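PDB 3Q1N: galactose mutarotase related enzyme from Lactobacillus casei, which probably binds carbohydrate and may act as a sugar isomerase of the aldose 1-epimerase family. Local coordinates for residues S23-N26 / Y31-V34; M2-I5 / F10-G13. All blocks are in the same frame, centred on the assembly; numbering follows the deposited sequence. Where two conformers were deposited one is given.

Contact 1 of 2, residues S23-N26 / Y31-V34. With EDO (1,2-ethanediol), chain I.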
ATOM      1  N   SER A  23       1.733   4.960 -13.521  1.00 16.14           N
ATOM      2  CA  SER A  23       2.461   4.279 -14.585  0.50 16.91           C
ATOM      3  C   SER A  23       3.939   4.166 -14.228  1.00 16.80           C
ATOM      4  O   SER A  23       4.527   5.084 -13.623  1.00 17.06           O
ATOM      5  CB  SER A  23       2.283   5.025 -15.919  0.50 17.00           C
ATOM      6  OG  SER A  23       3.127   4.502 -16.940  0.50 17.45           O
ATOM      7  N   LEU A  24       4.536   3.046 -14.613  1.00 16.76           N
ATOM      8  CA  LEU A  24       5.940   2.777 -14.365  1.00 17.19           C
ATOM      9  C   LEU A  24       6.417   1.828 -15.449  1.00 16.85           C
ATOM     10  O   LEU A  24       5.955   0.690 -15.559  1.00 16.30           O
ATOM     11  CB  LEU A  24       6.076   2.168 -12.963  1.00 18.08           C
ATOM     12  CG  LEU A  24       7.418   2.012 -12.272  1.00 20.14           C
ATOM     13  CD1 LEU A  24       8.126   3.390 -12.159  1.00 22.15           C
ATOM     14  CD2 LEU A  24       7.219   1.406 -10.920  1.00 17.14           C
ATOM     15  N   VAL A  25       7.298   2.324 -16.291  1.00 17.20           N
ATOM     16  CA  VAL A  25       7.555   1.709 -17.570  1.00 17.22           C
ATOM     17  C   VAL A  25       9.026   1.416 -17.715  1.00 17.63           C
ATOM     18  O   VAL A  25       9.861   2.270 -17.408  1.00 17.80           O
ATOM     19  CB  VAL A  25       7.089   2.632 -18.741  1.00 17.74           C
ATOM     20  CG1 VAL A  25       7.619   2.170 -20.133  1.00 18.38           C
ATOM     21  CG2 VAL A  25       5.585   2.741 -18.764  1.00 17.32           C
ATOM     22  N   ASN A  26       9.311   0.185 -18.132  1.00 17.68           N
ATOM     23  CA  ASN A  26      10.647  -0.206 -18.572  0.50 17.90           C
ATOM     24  C   ASN A  26      10.847   0.258 -20.008  1.00 18.89           C
ATOM     25  O   ASN A  26      10.187  -0.260 -20.937  1.00 18.95           O
ATOM     26  CB  ASN A  26      10.788  -1.722 -18.481  0.50 17.56           C
ATOM     27  CG  ASN A  26      12.218  -2.188 -18.691  0.50 17.36           C
ATOM     28  OD1 ASN A  26      13.128  -1.797 -17.939  0.50 14.73           O
ATOM     29  ND2 ASN A  26      12.417  -3.061 -19.684  0.50 15.46           N
ATOM     30  N   TYR A  31       7.545  -2.015 -21.407  1.00 20.94           N
ATOM     31  CA  TYR A  31       6.709  -2.806 -20.483  1.00 19.81           C
ATOM     32  C   TYR A  31       6.155  -1.962 -19.333  1.00 18.97           C
ATOM     33  O   TYR A  31       6.915  -1.275 -18.646  1.00 18.15           O
ATOM     34  CB  TYR A  31       7.490  -3.988 -19.932  1.00 19.19           C
ATOM     35  CG  TYR A  31       6.714  -4.777 -18.905  1.00 19.71           C
ATOM     36  CD1 TYR A  31       5.778  -5.699 -19.298  1.00 19.89           C
ATOM     37  CD2 TYR A  31       6.937  -4.617 -17.557  1.00 17.33           C
ATOM     38  CE1 TYR A  31       5.043  -6.428 -18.380  1.00 21.28           C
ATOM     39  CE2 TYR A  31       6.246  -5.358 -16.632  1.00 18.52           C
ATOM     40  CZ  TYR A  31       5.274  -6.252 -17.043  1.00 20.17           C
ATOM     41  OH  TYR A  31       4.544  -6.988 -16.139  1.00 20.02           O
ATOM     42  N   GLU A  32       4.846  -2.074 -19.103  1.00 18.22           N
ATOM     43  CA  GLU A  32       4.165  -1.404 -18.002  1.00 17.52           C
ATOM     44  C   GLU A  32       4.039  -2.309 -16.769  1.00 16.81           C
ATOM     45  O   GLU A  32       3.354  -3.348 -16.822  1.00 18.40           O
ATOM     46  CB  GLU A  32       2.785  -0.954 -18.466  1.00 17.22           C
ATOM     47  CG  GLU A  32       1.892  -0.299 -17.426  1.00 17.36           C
ATOM     48  CD  GLU A  32       2.494   0.964 -16.815  1.00 19.35           C
ATOM     49  OE1 GLU A  32       2.599   1.948 -17.568  1.00 20.51           O
ATOM     50  OE2 GLU A  32       2.897   0.960 -15.641  1.00 16.71           O
ATOM     51  N   TYR A  33       4.683  -1.897 -15.675  1.00 15.90           N
ATOM     52  CA  TYR A  33       4.666  -2.678 -14.442  1.00 15.16           C
ATOM     53  C   TYR A  33       3.375  -2.516 -13.663  1.00 14.80           C
ATOM     54  O   TYR A  33       2.961  -3.437 -12.966  1.00 15.11           O
ATOM     55  CB  TYR A  33       5.795  -2.252 -13.505  1.00 15.03           C
ATOM     56  CG  TYR A  33       7.183  -2.629 -13.973  1.00 15.08           C
ATOM     57  CD1 TYR A  33       7.732  -3.865 -13.680  1.00 15.22           C
ATOM     58  CD2 TYR A  33       7.952  -1.738 -14.650  1.00 14.68           C
ATOM     59  CE1 TYR A  33       9.026  -4.206 -14.072  1.00 15.95           C
ATOM     60  CE2 TYR A  33       9.228  -2.064 -15.073  1.00 14.42           C
ATOM     61  CZ  TYR A  33       9.771  -3.276 -14.773  1.00 16.06           C
ATOM     62  OH  TYR A  33      11.054  -3.541 -15.213  1.00 17.07           O
ATOM     63  N   VAL A  34       2.778  -1.336 -13.748  1.00 14.91           N
ATOM     64  CA  VAL A  34       1.622  -0.916 -12.925  1.00 15.29           C
ATOM     65  C   VAL A  34       0.282  -1.022 -13.666  1.00 15.91           C
ATOM     66  O   VAL A  34       0.168  -0.661 -14.840  1.00 16.63           O
ATOM     67  CB  VAL A  34       1.833   0.489 -12.354  1.00 14.54           C
ATOM     68  CG1 VAL A  34       0.582   0.996 -11.587  1.00 15.15           C
ATOM     69  CG2 VAL A  34       3.055   0.504 -11.385  1.00 17.31           C
TER
HETATM   70  C1  EDO I 301       5.289  -6.847 -12.355  0.50 17.52           C
HETATM   71  O1  EDO I 301       5.862  -6.928 -13.660  0.50 16.62           O
HETATM   72  C2  EDO I 301       5.396  -8.189 -11.648  0.50 17.28           C
HETATM   73  O2  EDO I 301       4.670  -9.189 -12.378  0.50 18.35           O

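Contact 2 of 2, residues M2-I5 / F10-G13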
HETATM    1  N   MSE A   2      -0.689  15.812 -13.868  1.00 27.76           N
HETATM    2  CA  MSE A   2       0.221  14.684 -13.703  0.50 27.60           C
HETATM    3  C   MSE A   2       1.659  15.161 -13.856  1.00 26.74           C
HETATM    4  O   MSE A   2       1.910  16.164 -14.544  1.00 27.05           O
HETATM    5  CB  MSE A   2      -0.059  13.637 -14.776  0.50 28.40           C
HETATM    6  CG  MSE A   2      -1.327  12.823 -14.560  0.50 31.43           C
HETATM    7 SE   MSE A   2      -1.320  11.297 -15.747  0.38 37.47          SE
HETATM    8  CE  MSE A   2      -2.033  12.184 -17.351  0.50 36.62           C
ATOM      9  N   ILE A   3       2.578  14.421 -13.261  1.00 24.22           N
ATOM     10  CA  ILE A   3       3.969  14.732 -13.342  1.00 22.75           C
ATOM     11  C   ILE A   3       4.656  13.466 -13.847  1.00 20.89           C
ATOM     12  O   ILE A   3       4.332  12.340 -13.417  1.00 20.28           O
ATOM     13  CB  ILE A   3       4.541  15.052 -11.941  1.00 22.60           C
ATOM     14  CG1 ILE A   3       3.843  16.287 -11.347  1.00 25.06           C
ATOM     15  CG2 ILE A   3       6.041  15.246 -11.983  1.00 22.94           C
ATOM     16  CD1 ILE A   3       4.136  17.607 -12.085  1.00 25.28           C
ATOM     17  N   THR A   4       5.608  13.638 -14.734  1.00 18.60           N
ATOM     18  CA  THR A   4       6.431  12.502 -15.116  1.00 18.18           C
ATOM     19  C   THR A   4       7.872  12.698 -14.637  1.00 17.11           C
ATOM     20  O   THR A   4       8.375  13.825 -14.583  1.00 17.67           O
ATOM     21  CB  THR A   4       6.390  12.242 -16.636  1.00 19.13           C
ATOM     22  OG1 THR A   4       6.994  13.304 -17.360  1.00 20.89           O
ATOM     23  CG2 THR A   4       4.942  12.018 -17.130  1.00 19.18           C
ATOM     24  N   ILE A   5       8.509  11.601 -14.265  1.00 16.16           N
ATOM     25  CA  ILE A   5       9.944  11.574 -14.007  1.00 15.56           C
ATOM     26  C   ILE A   5      10.499  10.450 -14.829  1.00 15.93           C
ATOM     27  O   ILE A   5       9.773   9.536 -15.237  1.00 15.87           O
ATOM     28  CB  ILE A   5      10.294  11.429 -12.503  1.00 14.97           C
ATOM     29  CG1 ILE A   5       9.559  10.231 -11.862  1.00 14.75           C
ATOM     30  CG2 ILE A   5       9.968  12.770 -11.720  1.00 13.06           C
ATOM     31  CD1 ILE A   5      10.019   9.913 -10.394  1.00 15.93           C
ATOM     32  N   PHE A  10      13.861   4.020 -17.160  1.00 15.59           N
ATOM     33  CA  PHE A  10      12.488   3.973 -16.599  1.00 15.22           C
ATOM     34  C   PHE A  10      11.767   5.311 -16.782  1.00 14.89           C
ATOM     35  O   PHE A  10      12.415   6.359 -16.810  1.00 15.07           O
ATOM     36  CB  PHE A  10      12.534   3.626 -15.093  1.00 14.76           C
ATOM     37  CG  PHE A  10      13.188   2.315 -14.775  1.00 15.56           C
ATOM     38  CD1 PHE A  10      12.726   1.133 -15.306  1.00 14.65           C
ATOM     39  CD2 PHE A  10      14.278   2.272 -13.924  1.00 15.89           C
ATOM     40  CE1 PHE A  10      13.349  -0.072 -15.010  1.00 16.49           C
ATOM     41  CE2 PHE A  10      14.880   1.109 -13.592  1.00 16.70           C
ATOM     42  CZ  PHE A  10      14.430  -0.085 -14.157  1.00 17.16           C
ATOM     43  N   LYS A  11      10.441   5.268 -16.892  1.00 14.79           N
ATOM     44  CA  LYS A  11       9.598   6.445 -16.794  1.00 14.91           C
ATOM     45  C   LYS A  11       8.439   6.171 -15.831  1.00 14.82           C
ATOM     46  O   LYS A  11       7.870   5.074 -15.855  1.00 15.23           O
ATOM     47  CB  LYS A  11       9.078   6.838 -18.177  1.00 15.61           C
ATOM     48  CG  LYS A  11       8.298   8.170 -18.220  1.00 17.07           C
ATOM     49  CD  LYS A  11       8.143   8.676 -19.638  1.00 21.31           C
ATOM     50  CE  LYS A  11       7.436  10.034 -19.701  1.00 23.49           C
ATOM     51  NZ  LYS A  11       7.296  10.482 -21.136  1.00 27.82           N
ATOM     52  N   ALA A  12       8.093   7.164 -15.023  1.00 14.56           N
ATOM     53  CA  ALA A  12       6.966   7.042 -14.071  1.00 14.53           C
ATOM     54  C   ALA A  12       6.035   8.242 -14.285  1.00 15.18           C
ATOM     55  O   ALA A  12       6.493   9.379 -14.560  1.00 15.14           O
ATOM     56  CB  ALA A  12       7.458   7.005 -12.631  1.00 14.19           C
ATOM     57  N   GLY A  13       4.735   7.995 -14.152  1.00 15.23           N
ATOM     58  CA  GLY A  13       3.728   9.050 -14.179  1.00 15.52           C
ATOM     59  C   GLY A  13       2.999   9.018 -12.857  1.00 15.87           C
ATOM     60  O   GLY A  13       2.637   7.926 -12.368  1.00 15.85           O
TER
HETATM   61  O   HOH W   1       5.967  13.229 -20.180  1.00 46.38           O

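Contact 1 of 2, residues S23-N26 / Y31-V34
The carboxylate of E32 takes over a backbone job here: its OE2 accepts the amide N of L24 at 2.8 Å through the syn lone pair, and OE1 takes the hydroxyl OG of S23 at 2.7 Å, also syn. The chain gets there by folding back at chi2 (60°), which brings the carboxylate alongside S23 and L24 of the neighbouring strand. On its anti side, OE2 also accepts the amide N of V34, so two backbone N-H groups grip one oxygen. A leucine in place of E32 would probably leave both amides and the S23 hydroxyl without this acceptor. These segments form the antiparallel hairpin of strands 20-26 and 31-32, an edge of the four-stranded N-terminal sheet. N26 and Y31 are a hydrogen-bonded pair (N26 N to Y31 O 2.9 Å), V25 and E32 the non-hydrogen-bonded pair next to it. Just past strand 31-32, Y33 N makes a straight bond to L24 O (2.9 Å, 171°). The Y33 ring sets its edge against the L24 carbonyl, CD2 lying 3.3 Å from O, while its hydroxyl bonds to H294 O. On the opposite face from E32, Y31 OH hydrogen-bonds O1 of a bound ethanediol (2.8 Å).

Contact 2 of 2, residues M2-I5 / F10-G13
T4 and K11 meet on one face of this hairpin, the lysine running its aliphatic chain past the threonine until CE lies 3.9 Å from T4 CB. K11 is fully extended from CG to NZ, and with CG opposite the backbone N (chi1 -173°) the chain is carried over toward the first strand, CG passing 3.6 Å from I5 O on the way. The T4 hydroxyl sits between its own N and carbonyl carbon (chi1 66°), which turns OG1 toward a water that it shares with K11 NZ; the ammonium group donates to that water, NZ lying 3.2 Å from its oxygen. On the other face I5 and A12 form a hydrogen-bonded antiparallel pair. Here CG1 of I5 comes to 3.9 Å from A12 CB, and the I5 side chain also packs on Y115 and L117 of strand 109-118. The backbone bonds are I5 N to A12 O (3.0 Å) and A12 N to I5 O (2.9 Å, 173°). One residue along, T4 and G13 are a non-hydrogen-bonded pair, and G13 CA makes a CH...O contact with I3 O at 3.4 Å. The lysine charge is thus linked to the other strand only through a water on the exposed face, so the hairpin probably owes its hold mainly to the paired backbone and to the apolar packing of the I5 and A12 side chains on the buried face.

Overall arrangement
Contacts 1 and 2 are successive hairpins of one antiparallel sheet, with strand order following the chain. Strands 10-15 and 20-26 lie next to each other in it, so the second strand of contact 2 pairs with the first of contact 1: V25 N approaches K11 O at 2.8 Å and S23 O approaches G13 N at 3.0 Å. Their centres are about 10 Å apart. Both are partly buried and lie well off the chain's centre, but T4 and K11 of contact 2 are exposed, whereas contact 1 has no fully exposed residue. Contact 2 relies on regular strand pairing; contact 1, where the last strand runs out, adds a carboxylate and aromatic rings.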